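Local coordinates for Rho guanyl nucleotide exchange factor (Rom2), putative (Aspergillus fumigatus Af293, PDB 5O51), which probably activates Rho-type GTPases by promoting guanine-nucleotide exchange, this chain being its CNH-domain beta propeller, at residues G37-I42 and S63-I68. Sequence-based numbering, arbitrary orientation.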
loop_
_atom_site.group_PDB
_atom_site.type_symbol
_atom_site.label_atom_id
_atom_site.label_comp_id
_atom_site.label_asym_id
_atom_site.label_seq_id
_atom_site.Cartn_x
_atom_site.Cartn_y
_atom_site.Cartn_z
ATOM N N GLY A 37 0.935 -11.457 6.940
ATOM C CA GLY A 37 1.507 -10.926 8.220
ATOM C C GLY A 37 0.373 -10.691 9.239
ATOM O O GLY A 37 -0.693 -10.131 8.921
ATOM N N THR A 38 0.570 -11.220 10.436
ATOM C CA THR A 38 -0.363 -11.019 11.577
ATOM C C THR A 38 0.359 -10.532 12.844
ATOM O O THR A 38 1.603 -10.352 12.873
ATOM C CB THR A 38 -0.981 -12.343 11.908
ATOM O OG1 THR A 38 0.025 -13.137 12.612
ATOM C CG2 THR A 38 -1.438 -13.092 10.618
ATOM N N ASP A 39 -0.415 -10.340 13.897
ATOM C CA ASP A 39 0.119 -9.988 15.244
ATOM C C ASP A 39 1.062 -11.047 15.867
ATOM O O ASP A 39 1.959 -10.681 16.548
ATOM C CB ASP A 39 -1.036 -9.571 16.186
ATOM C CG ASP A 39 -1.461 -8.167 15.956
ATOM O OD1 ASP A 39 -0.742 -7.433 15.223
ATOM O OD2 ASP A 39 -2.515 -7.767 16.482
ATOM N N SER A 40 1.015 -12.295 15.423
ATOM C CA SER A 40 1.805 -13.366 15.997
ATOM C C SER A 40 2.889 -13.980 15.111
ATOM O O SER A 40 3.808 -14.650 15.636
ATOM C CB SER A 40 0.893 -14.548 16.229
ATOM O OG SER A 40 1.044 -15.351 15.041
ATOM N N GLY A 41 2.751 -13.886 13.803
ATOM C CA GLY A 41 3.623 -14.618 12.865
ATOM C C GLY A 41 3.334 -14.306 11.380
ATOM O O GLY A 41 2.429 -13.571 11.084
ATOM N N ILE A 42 4.160 -14.870 10.499
ATOM C CA ILE A 42 4.061 -14.820 9.039
ATOM C C ILE A 42 3.772 -16.247 8.554
ATOM O O ILE A 42 4.416 -17.263 9.001
ATOM C CB ILE A 42 5.334 -14.226 8.458
ATOM C CG1 ILE A 42 5.489 -12.775 8.916
ATOM C CG2 ILE A 42 5.336 -14.212 6.904
ATOM C CD1 ILE A 42 6.846 -12.195 8.611
ATOM N N SER A 63 6.330 -10.653 15.500
ATOM C CA SER A 63 5.156 -10.178 16.140
ATOM C C SER A 63 4.807 -8.791 15.648
ATOM O O SER A 63 5.678 -8.078 15.211
ATOM C CB SER A 63 5.382 -10.252 17.674
ATOM O OG SER A 63 5.783 -9.012 18.203
ATOM N N GLN A 64 3.524 -8.417 15.723
ATOM C CA GLN A 64 3.041 -7.090 15.292
ATOM C C GLN A 64 3.431 -6.754 13.841
ATOM O O GLN A 64 3.932 -5.664 13.585
ATOM C CB GLN A 64 3.624 -6.011 16.203
ATOM C CG GLN A 64 3.478 -6.296 17.681
ATOM C CD GLN A 64 2.044 -6.254 18.091
ATOM O OE1 GLN A 64 1.362 -5.244 17.903
ATOM N NE2 GLN A 64 1.566 -7.346 18.677
ATOM N N VAL A 65 3.287 -7.710 12.925
ATOM C CA VAL A 65 3.695 -7.494 11.492
ATOM C C VAL A 65 2.649 -6.611 10.820
ATOM O O VAL A 65 1.533 -7.067 10.555
ATOM C CB VAL A 65 3.867 -8.789 10.705
ATOM C CG1 VAL A 65 4.331 -8.460 9.281
ATOM C CG2 VAL A 65 4.905 -9.691 11.408
ATOM N N THR A 66 2.983 -5.341 10.599
ATOM C CA THR A 66 2.015 -4.405 10.033
ATOM C C THR A 66 2.178 -4.141 8.530
ATOM O O THR A 66 1.248 -3.647 7.949
ATOM C CB THR A 66 2.049 -3.066 10.745
ATOM O OG1 THR A 66 3.376 -2.563 10.619
ATOM C CG2 THR A 66 1.689 -3.213 12.264
ATOM N N GLN A 67 3.348 -4.403 7.935
ATOM C CA GLN A 67 3.536 -4.205 6.492
ATOM C C GLN A 67 4.570 -5.197 5.967
ATOM O O GLN A 67 5.526 -5.605 6.656
ATOM C CB GLN A 67 3.811 -2.706 6.208
ATOM C CG GLN A 67 3.598 -2.288 4.776
ATOM C CD GLN A 67 4.253 -0.975 4.375
ATOM O OE1 GLN A 67 4.329 0.021 5.149
ATOM N NE2 GLN A 67 4.736 -0.958 3.116
ATOM N N ILE A 68 4.331 -5.679 4.756
ATOM C CA ILE A 68 5.129 -6.703 4.123
ATOM C C ILE A 68 5.161 -6.499 2.590
ATOM O O ILE A 68 4.153 -6.099 1.977
ATOM C CB ILE A 68 4.620 -8.102 4.500
ATOM C CG1 ILE A 68 5.679 -9.155 4.257
ATOM C CG2 ILE A 68 3.304 -8.493 3.803
ATOM C CD1 ILE A 68 5.359 -10.453 5.020
#
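The seam between two consecutive blades of the seven-bladed CNH beta propeller is joined here by the hairpin turn linking strands 33-38 and 41-46, where Thr38 and Asp39 accept backbone bonds from Val65 and Gln64 at the start of the next blade's innermost strand, 65-71. Val65 N donates to Thr38 O (3.1 Å). Gln64 N donates to Asp39 O at 2.9 Å. Both donors stand above the carbonyl planes they address and not on a lone pair. Strand 65-71 itself begins the next four-stranded sheet. A bent, weaker CA-H...O contact from Ser63 CA (3.3 Å) supplements the N-H bond on Asp39 O.

Below this polar edge, Val65 fills the seam. Its CG1, anti to the backbone N (chi1 -178°), rests against Gly37 CA at 3.9 Å, where a backbone without a side chain lets it come close. CG2 lies near Thr38 O and meets Ile42 CG1 at 4.0 Å, the two side chains crossing at about a right angle. Farther along, Ile42 CG2 approaches Ile68 CD1, and Val79 of strand 76-81 touches both Ile42 and Val65.

The turn also braces itself: Ser40 N bonds to Thr38 OG1 (3.1 Å), an ST turn, while Thr38 N reaches Gly41 O. On the more exposed side the bent side chain of Gln64 slants across Asp39, its amide plane 16° from the carboxylate, in a van der Waals approach. The carboxylate's strongest polar partner is Asn23, which bonds to Asp39 OD1 and Val65 O through ND2 and thus ties both sides together. Directional main-chain bonds together with Asn23 probably set the register of the two blades, while Val65, Ile42 and Ile68 add apolar packing.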